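Local coordinates for lactaldehyde dehydrogenase (Methanocaldococcus jannaschii, PDB 3PQA), which oxidises lactaldehyde to lactate with NAD in coenzyme F420 biosynthesis, showing no activity towards glyceraldehyde-3-phosphate, at residues G135-F140 / V162-S167; G158-H163 / V193-T198; K26-L31 / A169-I174; I99-L104 / S147-A152. All coordinates share one frame; numbering follows the deposited sequence.

Contact 1 of 4, residues G135-F140 / V162-S167; sequences GAITPF and VHHPSS. With SO4 (sulfate ion), chain G.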
loop_
_atom_site.group_PDB
_atom_site.type_symbol
_atom_site.label_atom_id
_atom_site.label_comp_id
_atom_site.label_asym_id
_atom_site.label_seq_id
_atom_site.Cartn_x
_atom_site.Cartn_y
_atom_site.Cartn_z
ATOM N N GLY B 135 -26.083 7.161 6.693
ATOM C CA GLY B 135 -27.441 6.692 6.407
ATOM C C GLY B 135 -27.353 5.431 5.567
ATOM O O GLY B 135 -27.005 5.499 4.393
ATOM N N ALA B 136 -27.634 4.286 6.183
ATOM C CA ALA B 136 -27.569 2.984 5.516
ATOM C C ALA B 136 -28.971 2.560 5.104
ATOM O O ALA B 136 -29.898 2.581 5.911
ATOM C CB ALA B 136 -26.956 1.948 6.456
ATOM N N ILE B 137 -29.138 2.208 3.838
ATOM C CA ILE B 137 -30.444 1.765 3.346
ATOM C C ILE B 137 -30.207 0.411 2.690
ATOM O O ILE B 137 -29.463 0.318 1.715
ATOM C CB ILE B 137 -31.086 2.816 2.404
ATOM C CG1 ILE B 137 -31.278 4.158 3.147
ATOM C CG2 ILE B 137 -32.408 2.295 1.840
ATOM C CD1 ILE B 137 -31.761 5.309 2.257
ATOM N N THR B 138 -30.811 -0.628 3.259
ATOM C CA THR B 138 -30.446 -2.000 2.931
ATOM C C THR B 138 -31.596 -2.742 2.262
ATOM O O THR B 138 -32.758 -2.391 2.464
ATOM C CB THR B 138 -29.981 -2.764 4.176
ATOM O OG1 THR B 138 -30.970 -2.649 5.211
ATOM C CG2 THR B 138 -28.644 -2.189 4.677
ATOM N N PRO B 139 -31.271 -3.770 1.458
ATOM C CA PRO B 139 -32.237 -4.420 0.597
ATOM C C PRO B 139 -32.868 -5.654 1.246
ATOM O O PRO B 139 -32.388 -6.126 2.272
ATOM C CB PRO B 139 -31.366 -4.846 -0.589
ATOM C CG PRO B 139 -30.118 -5.256 0.046
ATOM C CD PRO B 139 -29.900 -4.257 1.174
ATOM N N PHE B 140 -33.920 -6.175 0.618
ATOM C CA PHE B 140 -34.659 -7.312 1.148
ATOM C C PHE B 140 -33.923 -8.649 0.950
ATOM O O PHE B 140 -34.227 -9.621 1.639
ATOM C CB PHE B 140 -36.058 -7.394 0.494
ATOM C CG PHE B 140 -36.040 -7.962 -0.916
ATOM C CD1 PHE B 140 -35.923 -9.339 -1.132
ATOM C CD2 PHE B 140 -36.106 -7.120 -2.025
ATOM C CE1 PHE B 140 -35.888 -9.868 -2.417
ATOM C CE2 PHE B 140 -36.084 -7.643 -3.316
ATOM C CZ PHE B 140 -35.966 -9.016 -3.514
ATOM N N VAL B 162 -27.866 5.738 11.017
ATOM C CA VAL B 162 -29.323 5.606 10.890
ATOM C C VAL B 162 -29.589 4.648 9.739
ATOM O O VAL B 162 -29.060 4.816 8.628
ATOM C CB VAL B 162 -30.049 6.958 10.720
ATOM C CG1 VAL B 162 -29.919 7.797 12.010
ATOM C CG2 VAL B 162 -29.532 7.739 9.518
ATOM N N HIS B 163 -30.367 3.613 10.022
ATOM C CA HIS B 163 -30.427 2.462 9.136
ATOM C C HIS B 163 -31.871 2.120 8.832
ATOM O O HIS B 163 -32.618 1.759 9.745
ATOM C CB HIS B 163 -29.721 1.288 9.827
ATOM C CG HIS B 163 -29.877 -0.027 9.123
ATOM N ND1 HIS B 163 -29.690 -1.230 9.763
ATOM C CD2 HIS B 163 -30.205 -0.330 7.842
ATOM C CE1 HIS B 163 -29.891 -2.220 8.909
ATOM N NE2 HIS B 163 -30.195 -1.699 7.734
ATOM N N HIS B 164 -32.259 2.257 7.562
ATOM C CA HIS B 164 -33.555 1.779 7.103
ATOM C C HIS B 164 -33.445 0.444 6.358
ATOM O O HIS B 164 -32.858 0.385 5.289
ATOM C CB HIS B 164 -34.254 2.799 6.207
ATOM C CG HIS B 164 -35.530 2.279 5.620
ATOM N ND1 HIS B 164 -36.701 2.209 6.347
ATOM C CD2 HIS B 164 -35.802 1.729 4.413
ATOM C CE1 HIS B 164 -37.650 1.676 5.595
ATOM N NE2 HIS B 164 -37.131 1.378 4.419
ATOM N N PRO B 165 -34.034 -0.626 6.916
ATOM C CA PRO B 165 -34.048 -1.925 6.254
ATOM C C PRO B 165 -35.267 -2.031 5.334
ATOM O O PRO B 165 -36.295 -1.390 5.592
ATOM C CB PRO B 165 -34.190 -2.889 7.431
ATOM C CG PRO B 165 -35.045 -2.133 8.406
ATOM C CD PRO B 165 -34.760 -0.661 8.205
ATOM N N SER B 166 -35.168 -2.825 4.273
ATOM C CA SER B 166 -36.316 -3.032 3.404
ATOM C C SER B 166 -37.485 -3.633 4.186
ATOM O O SER B 166 -37.314 -4.602 4.923
ATOM C CB SER B 166 -35.949 -3.984 2.262
ATOM O OG SER B 166 -37.110 -4.323 1.516
ATOM N N SER B 167 -38.672 -3.069 3.992
ATOM C CA SER B 167 -39.889 -3.572 4.637
ATOM C C SER B 167 -40.343 -4.934 4.112
ATOM O O SER B 167 -41.232 -5.564 4.692
ATOM C CB SER B 167 -41.008 -2.550 4.483
ATOM O OG SER B 167 -40.576 -1.294 4.970
HETATM S S SO4 G . -39.487 -0.300 1.677
HETATM O O1 SO4 G . -39.567 -1.676 1.205
HETATM O O2 SO4 G . -40.814 0.192 2.050
HETATM O O3 SO4 G . -38.620 -0.262 2.843
HETATM O O4 SO4 G . -38.952 0.554 0.627
HETATM O O HOH W 1 -32.374 -4.863 4.733
#

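Contact 2 of 4, residues G158-H163 / V193-T198; sequences GNVIVH and VYNLLT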
loop_
_atom_site.group_PDB
_atom_site.type_symbol
_atom_site.label_atom_id
_atom_site.label_comp_id
_atom_site.label_asym_id
_atom_site.label_seq_id
_atom_site.Cartn_x
_atom_site.Cartn_y
_atom_site.Cartn_z
ATOM N N GLY B 158 -15.999 4.959 13.165
ATOM C CA GLY B 158 -16.430 5.953 14.170
ATOM C C GLY B 158 -17.642 6.797 13.814
ATOM O O GLY B 158 -17.793 7.907 14.319
ATOM N N ASN B 159 -18.509 6.248 12.969
ATOM C CA ASN B 159 -19.727 6.906 12.529
ATOM C C ASN B 159 -20.931 6.525 13.363
ATOM O O ASN B 159 -21.043 5.401 13.817
ATOM C CB ASN B 159 -20.038 6.527 11.090
ATOM C CG ASN B 159 -18.993 7.011 10.130
ATOM O OD1 ASN B 159 -18.915 8.199 9.839
ATOM N ND2 ASN B 159 -18.185 6.095 9.623
ATOM N N VAL B 160 -21.838 7.483 13.542
ATOM C CA VAL B 160 -23.191 7.201 13.990
ATOM C C VAL B 160 -23.971 6.665 12.783
ATOM O O VAL B 160 -23.725 7.079 11.647
ATOM C CB VAL B 160 -23.831 8.492 14.539
ATOM C CG1 VAL B 160 -25.325 8.314 14.779
ATOM C CG2 VAL B 160 -23.122 8.897 15.836
ATOM N N ILE B 161 -24.912 5.757 13.033
ATOM C CA ILE B 161 -25.687 5.138 11.961
ATOM C C ILE B 161 -27.213 5.331 12.107
ATOM O O ILE B 161 -27.766 5.117 13.188
ATOM C CB ILE B 161 -25.410 3.638 11.913
ATOM C CG1 ILE B 161 -23.909 3.371 11.777
ATOM C CG2 ILE B 161 -26.199 2.978 10.765
ATOM C CD1 ILE B 161 -23.513 1.952 12.216
ATOM N N VAL B 162 -27.866 5.738 11.017
ATOM C CA VAL B 162 -29.323 5.606 10.890
ATOM C C VAL B 162 -29.589 4.648 9.739
ATOM O O VAL B 162 -29.060 4.816 8.628
ATOM C CB VAL B 162 -30.049 6.958 10.720
ATOM C CG1 VAL B 162 -29.919 7.797 12.010
ATOM C CG2 VAL B 162 -29.532 7.739 9.518
ATOM N N HIS B 163 -30.367 3.613 10.022
ATOM C CA HIS B 163 -30.427 2.462 9.136
ATOM C C HIS B 163 -31.871 2.120 8.832
ATOM O O HIS B 163 -32.618 1.759 9.745
ATOM C CB HIS B 163 -29.721 1.288 9.827
ATOM C CG HIS B 163 -29.877 -0.027 9.123
ATOM N ND1 HIS B 163 -29.690 -1.230 9.763
ATOM C CD2 HIS B 163 -30.205 -0.330 7.842
ATOM C CE1 HIS B 163 -29.891 -2.220 8.909
ATOM N NE2 HIS B 163 -30.195 -1.699 7.734
ATOM N N VAL B 193 -26.078 5.635 19.169
ATOM C CA VAL B 193 -25.083 5.592 18.088
ATOM C C VAL B 193 -25.531 4.753 16.877
ATOM O O VAL B 193 -25.039 4.957 15.764
ATOM C CB VAL B 193 -23.673 5.129 18.567
ATOM C CG1 VAL B 193 -23.174 5.977 19.739
ATOM C CG2 VAL B 193 -23.664 3.646 18.898
ATOM N N TYR B 194 -26.452 3.815 17.106
ATOM C CA TYR B 194 -27.043 3.012 16.035
ATOM C C TYR B 194 -28.563 3.023 16.146
ATOM O O TYR B 194 -29.114 2.734 17.217
ATOM C CB TYR B 194 -26.516 1.572 16.045
ATOM C CG TYR B 194 -27.305 0.704 15.084
ATOM C CD1 TYR B 194 -26.989 0.676 13.725
ATOM C CD2 TYR B 194 -28.415 -0.028 15.528
ATOM C CE1 TYR B 194 -27.741 -0.088 12.835
ATOM C CE2 TYR B 194 -29.175 -0.789 14.654
ATOM C CZ TYR B 194 -28.843 -0.818 13.311
ATOM O OH TYR B 194 -29.597 -1.573 12.438
ATOM N N ASN B 195 -29.230 3.337 15.038
ATOM C CA ASN B 195 -30.676 3.519 15.038
ATOM C C ASN B 195 -31.347 2.800 13.866
ATOM O O ASN B 195 -31.189 3.200 12.716
ATOM C CB ASN B 195 -31.024 5.011 14.980
ATOM C CG ASN B 195 -30.280 5.841 16.034
ATOM O OD1 ASN B 195 -30.790 6.051 17.134
ATOM N ND2 ASN B 195 -29.071 6.314 15.699
ATOM N N LEU B 196 -32.113 1.753 14.166
ATOM C CA LEU B 196 -32.893 1.075 13.136
ATOM C C LEU B 196 -34.233 1.783 12.981
ATOM O O LEU B 196 -34.988 1.926 13.951
ATOM C CB LEU B 196 -33.084 -0.404 13.479
ATOM C CG LEU B 196 -33.701 -1.285 12.384
ATOM C CD1 LEU B 196 -32.724 -1.638 11.238
ATOM C CD2 LEU B 196 -34.270 -2.556 13.009
ATOM N N LEU B 197 -34.500 2.246 11.765
ATOM C CA LEU B 197 -35.699 3.020 11.452
ATOM C C LEU B 197 -36.563 2.268 10.427
ATOM O O LEU B 197 -36.275 2.267 9.214
ATOM C CB LEU B 197 -35.321 4.415 10.931
ATOM C CG LEU B 197 -34.338 5.268 11.738
ATOM C CD1 LEU B 197 -34.216 6.650 11.112
ATOM C CD2 LEU B 197 -34.772 5.367 13.211
ATOM N N THR B 198 -37.613 1.614 10.929
ATOM C CA THR B 198 -38.505 0.833 10.079
ATOM C C THR B 198 -39.660 1.673 9.568
ATOM O O THR B 198 -40.050 2.657 10.207
ATOM C CB THR B 198 -39.031 -0.463 10.775
ATOM O OG1 THR B 198 -39.656 -0.143 12.025
ATOM C CG2 THR B 198 -37.876 -1.449 11.012
#

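Contact 3 of 4, residues K26-L31 / A169-I174; sequences KKIPAL and APLVCI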
loop_
_atom_site.group_PDB
_atom_site.type_symbol
_atom_site.label_atom_id
_atom_site.label_comp_id
_atom_site.label_asym_id
_atom_site.label_seq_id
_atom_site.Cartn_x
_atom_site.Cartn_y
_atom_site.Cartn_z
ATOM N N LYS B 26 -45.941 -10.907 11.328
ATOM C CA LYS B 26 -46.211 -9.957 12.401
ATOM C C LYS B 26 -46.347 -8.543 11.868
ATOM O O LYS B 26 -46.249 -8.304 10.665
ATOM C CB LYS B 26 -45.126 -10.007 13.473
ATOM C CG LYS B 26 -43.726 -9.672 12.971
ATOM C CD LYS B 26 -42.802 -9.400 14.134
ATOM C CE LYS B 26 -42.637 -10.613 15.038
ATOM N NZ LYS B 26 -42.005 -10.188 16.316
ATOM N N LYS B 27 -46.591 -7.618 12.786
ATOM C CA LYS B 27 -46.718 -6.215 12.464
ATOM C C LYS B 27 -45.644 -5.448 13.223
ATOM O O LYS B 27 -45.378 -5.721 14.397
ATOM C CB LYS B 27 -48.128 -5.710 12.794
ATOM C CG LYS B 27 -49.211 -6.183 11.803
ATOM C CD LYS B 27 -50.614 -5.692 12.183
ATOM C CE LYS B 27 -50.774 -4.170 12.022
ATOM N NZ LYS B 27 -51.027 -3.742 10.610
ATOM N N ILE B 28 -44.991 -4.520 12.535
ATOM C CA ILE B 28 -43.880 -3.782 13.115
ATOM C C ILE B 28 -44.130 -2.274 13.025
ATOM O O ILE B 28 -45.056 -1.836 12.325
ATOM C CB ILE B 28 -42.540 -4.174 12.430
ATOM C CG1 ILE B 28 -42.514 -3.706 10.971
ATOM C CG2 ILE B 28 -42.305 -5.679 12.546
ATOM C CD1 ILE B 28 -41.155 -3.838 10.311
ATOM N N PRO B 29 -43.316 -1.467 13.738
ATOM C CA PRO B 29 -43.537 -0.021 13.668
ATOM C C PRO B 29 -43.219 0.583 12.295
ATOM O O PRO B 29 -42.289 0.146 11.604
ATOM C CB PRO B 29 -42.584 0.534 14.737
ATOM C CG PRO B 29 -42.234 -0.651 15.611
ATOM C CD PRO B 29 -42.232 -1.811 14.680
ATOM N N ALA B 30 -44.014 1.573 11.901
ATOM C CA ALA B 30 -43.687 2.390 10.741
ATOM C C ALA B 30 -43.576 3.832 11.191
ATOM O O ALA B 30 -44.565 4.472 11.557
ATOM C CB ALA B 30 -44.710 2.234 9.635
ATOM N N LEU B 31 -42.353 4.340 11.170
ATOM C CA LEU B 31 -42.055 5.684 11.620
ATOM C C LEU B 31 -42.579 6.724 10.641
ATOM O O LEU B 31 -42.532 6.535 9.428
ATOM C CB LEU B 31 -40.542 5.848 11.796
ATOM C CG LEU B 31 -39.893 5.327 13.078
ATOM C CD1 LEU B 31 -40.148 3.842 13.305
ATOM C CD2 LEU B 31 -38.402 5.598 13.007
ATOM N N ALA B 169 -38.420 -7.604 3.987
ATOM C CA ALA B 169 -37.821 -8.622 4.852
ATOM C C ALA B 169 -37.062 -7.994 6.020
ATOM O O ALA B 169 -35.865 -8.195 6.148
ATOM C CB ALA B 169 -36.899 -9.562 4.048
ATOM N N PRO B 170 -37.774 -7.252 6.892
ATOM C CA PRO B 170 -37.137 -6.485 7.971
ATOM C C PRO B 170 -36.769 -7.279 9.234
ATOM O O PRO B 170 -35.991 -6.788 10.051
ATOM C CB PRO B 170 -38.208 -5.441 8.316
ATOM C CG PRO B 170 -39.503 -6.163 8.074
ATOM C CD PRO B 170 -39.247 -7.133 6.928
ATOM N N LEU B 171 -37.306 -8.487 9.402
ATOM C CA LEU B 171 -37.216 -9.142 10.720
ATOM C C LEU B 171 -35.795 -9.512 11.155
ATOM O O LEU B 171 -35.439 -9.388 12.339
ATOM C CB LEU B 171 -38.170 -10.336 10.833
ATOM C CG LEU B 171 -39.659 -10.035 10.611
ATOM C CD1 LEU B 171 -40.484 -11.289 10.852
ATOM C CD2 LEU B 171 -40.159 -8.875 11.491
ATOM N N VAL B 172 -34.969 -9.925 10.202
ATOM C CA VAL B 172 -33.602 -10.256 10.560
ATOM C C VAL B 172 -32.849 -8.989 10.980
ATOM O O VAL B 172 -31.961 -9.066 11.819
ATOM C CB VAL B 172 -32.852 -11.046 9.466
ATOM C CG1 VAL B 172 -32.297 -10.122 8.384
ATOM C CG2 VAL B 172 -31.750 -11.890 10.094
ATOM N N CYS B 173 -33.225 -7.840 10.404
ATOM C CA CYS B 173 -32.605 -6.544 10.732
ATOM C C CYS B 173 -33.001 -6.062 12.113
ATOM O O CYS B 173 -32.191 -5.439 12.815
ATOM C CB CYS B 173 -32.973 -5.494 9.688
ATOM S SG CYS B 173 -32.274 -5.912 8.079
ATOM N N ILE B 174 -34.240 -6.360 12.503
ATOM C CA ILE B 174 -34.701 -6.087 13.868
ATOM C C ILE B 174 -33.898 -6.944 14.850
ATOM O O ILE B 174 -33.473 -6.459 15.899
ATOM C CB ILE B 174 -36.242 -6.302 14.018
ATOM C CG1 ILE B 174 -36.993 -5.190 13.276
ATOM C CG2 ILE B 174 -36.647 -6.323 15.482
ATOM C CD1 ILE B 174 -38.464 -5.535 12.950
#

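Contact 4 of 4, residues I99-L104 / S147-A152; sequences IGTFKL and SAHKIA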
loop_
_atom_site.group_PDB
_atom_site.type_symbol
_atom_site.label_atom_id
_atom_site.label_comp_id
_atom_site.label_asym_id
_atom_site.label_seq_id
_atom_site.Cartn_x
_atom_site.Cartn_y
_atom_site.Cartn_z
ATOM N N ILE B 99 -21.147 -13.121 9.904
ATOM C CA ILE B 99 -20.196 -13.292 11.020
ATOM C C ILE B 99 -18.820 -12.838 10.538
ATOM O O ILE B 99 -18.139 -12.049 11.219
ATOM C CB ILE B 99 -20.132 -14.760 11.510
ATOM C CG1 ILE B 99 -21.503 -15.194 12.045
ATOM C CG2 ILE B 99 -19.093 -14.921 12.596
ATOM C CD1 ILE B 99 -21.685 -16.711 12.120
ATOM N N GLY B 100 -18.439 -13.324 9.358
ATOM C CA GLY B 100 -17.159 -12.958 8.746
ATOM C C GLY B 100 -16.992 -11.460 8.501
ATOM O O GLY B 100 -15.912 -10.902 8.715
ATOM N N THR B 101 -18.064 -10.805 8.062
ATOM C CA THR B 101 -18.034 -9.373 7.778
ATOM C C THR B 101 -17.781 -8.554 9.043
ATOM O O THR B 101 -16.977 -7.620 9.033
ATOM C CB THR B 101 -19.352 -8.962 7.081
ATOM O OG1 THR B 101 -19.419 -9.671 5.841
ATOM C CG2 THR B 101 -19.413 -7.465 6.809
ATOM N N PHE B 102 -18.481 -8.892 10.131
ATOM C CA PHE B 102 -18.227 -8.206 11.396
ATOM C C PHE B 102 -16.810 -8.461 11.906
ATOM O O PHE B 102 -16.155 -7.536 12.385
ATOM C CB PHE B 102 -19.320 -8.515 12.436
ATOM C CG PHE B 102 -20.549 -7.658 12.270
ATOM C CD1 PHE B 102 -20.551 -6.332 12.708
ATOM C CD2 PHE B 102 -21.698 -8.166 11.648
ATOM C CE1 PHE B 102 -21.692 -5.519 12.541
ATOM C CE2 PHE B 102 -22.828 -7.364 11.476
ATOM C CZ PHE B 102 -22.823 -6.044 11.922
ATOM N N LYS B 103 -16.327 -9.698 11.780
ATOM C CA LYS B 103 -14.955 -10.006 12.220
ATOM C C LYS B 103 -13.864 -9.295 11.419
ATOM O O LYS B 103 -12.858 -8.865 11.981
ATOM C CB LYS B 103 -14.701 -11.504 12.227
ATOM C CG LYS B 103 -15.533 -12.223 13.249
ATOM C CD LYS B 103 -15.147 -13.672 13.355
ATOM C CE LYS B 103 -15.739 -14.236 14.641
ATOM N NZ LYS B 103 -15.240 -15.619 14.900
ATOM N N LEU B 104 -14.079 -9.166 10.117
ATOM C CA LEU B 104 -13.133 -8.479 9.252
ATOM C C LEU B 104 -13.081 -6.993 9.569
ATOM O O LEU B 104 -12.008 -6.376 9.550
ATOM C CB LEU B 104 -13.465 -8.708 7.774
ATOM C CG LEU B 104 -12.317 -8.421 6.803
ATOM C CD1 LEU B 104 -11.081 -9.236 7.151
ATOM C CD2 LEU B 104 -12.750 -8.704 5.367
ATOM N N SER B 147 -26.648 -5.648 5.302
ATOM C CA SER B 147 -26.619 -4.743 6.468
ATOM C C SER B 147 -25.240 -4.760 7.137
ATOM O O SER B 147 -24.700 -3.699 7.477
ATOM C CB SER B 147 -27.725 -5.084 7.472
ATOM O OG SER B 147 -29.012 -4.796 6.918
ATOM N N ALA B 148 -24.663 -5.959 7.296
ATOM C CA ALA B 148 -23.351 -6.100 7.921
ATOM C C ALA B 148 -22.288 -5.332 7.114
ATOM O O ALA B 148 -21.388 -4.710 7.679
ATOM C CB ALA B 148 -22.964 -7.581 8.083
ATOM N N HIS B 149 -22.416 -5.367 5.795
ATOM C CA HIS B 149 -21.463 -4.674 4.912
ATOM C C HIS B 149 -21.533 -3.157 4.997
ATOM O O HIS B 149 -20.641 -2.480 4.484
ATOM C CB HIS B 149 -21.615 -5.143 3.465
ATOM C CG HIS B 149 -20.771 -6.333 3.141
ATOM N ND1 HIS B 149 -19.398 -6.266 3.082
ATOM C CD2 HIS B 149 -21.103 -7.618 2.878
ATOM C CE1 HIS B 149 -18.920 -7.461 2.779
ATOM N NE2 HIS B 149 -19.932 -8.298 2.645
ATOM N N LYS B 150 -22.583 -2.617 5.628
ATOM C CA LYS B 150 -22.655 -1.179 5.881
ATOM C C LYS B 150 -22.408 -0.831 7.350
ATOM O O LYS B 150 -21.664 0.106 7.656
ATOM C CB LYS B 150 -24.006 -0.609 5.444
ATOM C CG LYS B 150 -24.321 -0.814 3.961
ATOM C CD LYS B 150 -25.579 -0.061 3.542
ATOM C CE LYS B 150 -26.068 -0.526 2.149
ATOM N NZ LYS B 150 -25.067 -0.226 1.074
ATOM N N ILE B 151 -23.073 -1.559 8.253
ATOM C CA ILE B 151 -22.915 -1.360 9.698
ATOM C C ILE B 151 -21.491 -1.605 10.202
ATOM O O ILE B 151 -20.949 -0.769 10.937
ATOM C CB ILE B 151 -23.923 -2.221 10.508
ATOM C CG1 ILE B 151 -25.358 -1.828 10.130
ATOM C CG2 ILE B 151 -23.702 -2.060 12.031
ATOM C CD1 ILE B 151 -26.412 -2.803 10.650
ATOM N N ALA B 152 -20.910 -2.750 9.838
ATOM C CA ALA B 152 -19.583 -3.103 10.344
ATOM C C ALA B 152 -18.510 -2.037 9.985
ATOM O O ALA B 152 -17.826 -1.517 10.891
ATOM C CB ALA B 152 -19.177 -4.499 9.878
#

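Contact 1 of 4, residues G135-F140 / V162-S167
Thr138 and His163 meet at about a right angle, the threonine hydroxyl reaching the rim of the imidazole within the plane of the ring. Thr138 OG1 lies 2.8 Å from His163 NE2, a hydrogen bond in which either partner could be the donor. The histidine reaches it because CG stands anti to the backbone nitrogen (chi1 171°), which also lays the CD2 edge of the ring alongside the backbone oxygen of Ala136. The other ring nitrogen, ND1, is bonded to the hydroxyl of Tyr194, so the imidazole is tied at two points and its rotation is fixed. A leucine in place of this histidine would probably leave the hydroxyls of Thr138 and Tyr194 without their imidazole mate, Thr138 keeping its water. Thr138 OG1 bonds to that water at 2.7 Å, and the water in turn donates to Pro139 O. Behind these side chains the strands run parallel, their axes 12° apart: Ala136 N donates to Val162 O at 2.9 Å, and Thr138 N to His164 O at 3.1 Å. They are the two strands of a right-handed beta-alpha-beta crossover through helix 145-156, part of the Rossmann-like nucleotide-binding domain of aldehyde dehydrogenases. His164 and Ile137 project from the sheet face turned to helix 201-210. At the strand end, His164 NE2 donates to sulfate O3 at 2.7 Å, with the anion in the ring plane. Ser167 N supports the same oxygen at 3.0 Å, and Gly201 N also binds this ion, probably acquired from the crystallisation liquor. Ser166 CB packs 3.4 Å from Phe140 N.

Contact 2 of 4, residues G158-H163 / V193-T198
His163 ND1 and Tyr194 OH form a 2.7 Å hydrogen bond, with the hydroxyl at the edge of the imidazole and either group able to be the donor. Their rings meet rim to rim, planes at 59°, neither lying over the other. The tyrosine gets there with CG trans to its main-chain nitrogen (chi1 171°), and on the way its CD1 passes 3.8 Å from Ile161 CB. A phenylalanine here would probably leave His163 ND1 without its hydroxyl mate and the imidazole freer to turn. One face of that imidazole is covered by Leu196, whose CD1 stands 3.8 Å from the ring centroid in a CH-pi contact. Among the backbone acceptors, Ile161 O is gripped twice by one residue: Asn195 N comes in at 3.0 Å and Asn195 ND2 at 3.1 Å, from opposite faces of the carbonyl plane. The same ND2 also donates to Gly192 O, so the amide joins the strand to the turn that leads into it. The remaining acceptors have conventional partners: Val193 O takes Ile161 N, Asn195 O takes His163 N, and His163 O receives Leu197 N at 2.8 Å in an almost straight bond of 177°. On the other face of the sheet Val162 CB lies 4.2 Å from Leu197 CD1, with Ala43 and Ala39 of helix 33-44 packed against that side. Such a regular pairing of two parallel strands, linked through helix 171-186, is the beta-alpha-beta unit of the Rossmann-like sheet, with strand 194-196 at its margin.

Contact 3 of 4, residues K26-L31 / A169-I174
Pro170 O is approached by two amides of the following turn: Ile174 N donates to it at 3.0 Å, and Cys173 N adds a weak bond. These bonds set up the first turn of helix 171-186, and Leu171 N, near the same end, is held by the carboxylate of Asp83. The turn thereby offers Pro170, Leu171 and Ile174 to the strand at 26-28, which belongs to a two-stranded antiparallel hairpin with strand 14-17. Ile28 packs against all three. Its CG1 sits between the backbone nitrogen and the carbonyl carbon (chi1 67°), which spreads the two branches, CD1 over Pro170 and CG2 towards Leu171 and Ile174. The longer one brings CD1 to 3.6 Å from Pro170 CG. The shorter one puts CG2 at 3.9 Å from Ile174 CD1 and at 4.0 Å from Leu171 CD2. Two residues earlier, Lys26 lies obliquely across Leu171 and touches it with its methylenes, CD being 3.8 Å from Leu171 CD2; the chain then bends at chi3 (62°). Met14 and Val16 of the partner strand add further apolar cover to Ile28. All contacts between 26-31 and 169-174 are carbon to carbon, so the hairpin meets the helix start through apolar contact, with nothing directional between the two segments.

Contact 4 of 4, residues I99-L104 / S147-A152
Thr101 and Phe102 of helix 88-111 pack on helix 145-156, the connecting helix of a Rossmann-type beta-alpha-beta unit. The two helices run nearly parallel, crossing at -15° with the axes of the two segments 8.9 Å apart at their closest. Small residues permit this: Ala148 and Ala152, one turn apart, face the neighbour with only methyl groups. The Phe102 ring spans both, placing CE2 at 3.4 Å from Ala148 CB and CD1 at 3.6 Å from Ala152 CB. With chi1 at -82° its CG stays beside the backbone nitrogen and the ring leans towards the partner helix, so that Ile151 CG2 meets its edge, 4.0 Å from CE1. Leu62 and Ile65 of helix 55-71 also pack against Phe102. In Thr101 the methyl is anti to the backbone nitrogen (OG1 chi1 -62°). Its hydroxyl lies within hydrogen-bonding reach of two acceptors, Asn145 OD1 and Arg97 O, which share its one proton and probably hold the rotamer, and the methyl is turned to the partner helix. His149 starts away from the contact but folds back, its NE2 weakly bonded to Asp430. Thr101 CG2 sits above the centre of its imidazole, 4.0 Å from the centroid.

Contacts 1 and 2 share strand 160-165, with Val162 and His163 in both, and lie about 10 Å apart, centre to centre, in the same mixed sheet. The strand order 122-138, 160-165, 194-196 repeats the parallel crossover, first through helix 145-156 and then through helix 171-186. Contact 4 lies on the former helix, its centre about 15 Å from that of contact 1, and brings helix 88-111 against it. Contact 3, centred about 11 Å from contact 1, joins the N-terminal hairpin to the start of the latter; its segments enclose contacts 1 and 4 along the chain and alternate with those of contact 2. Contacts 1 and 2 build the core sheet; 3 and 4 attach the hairpin and helix 88-111 to it.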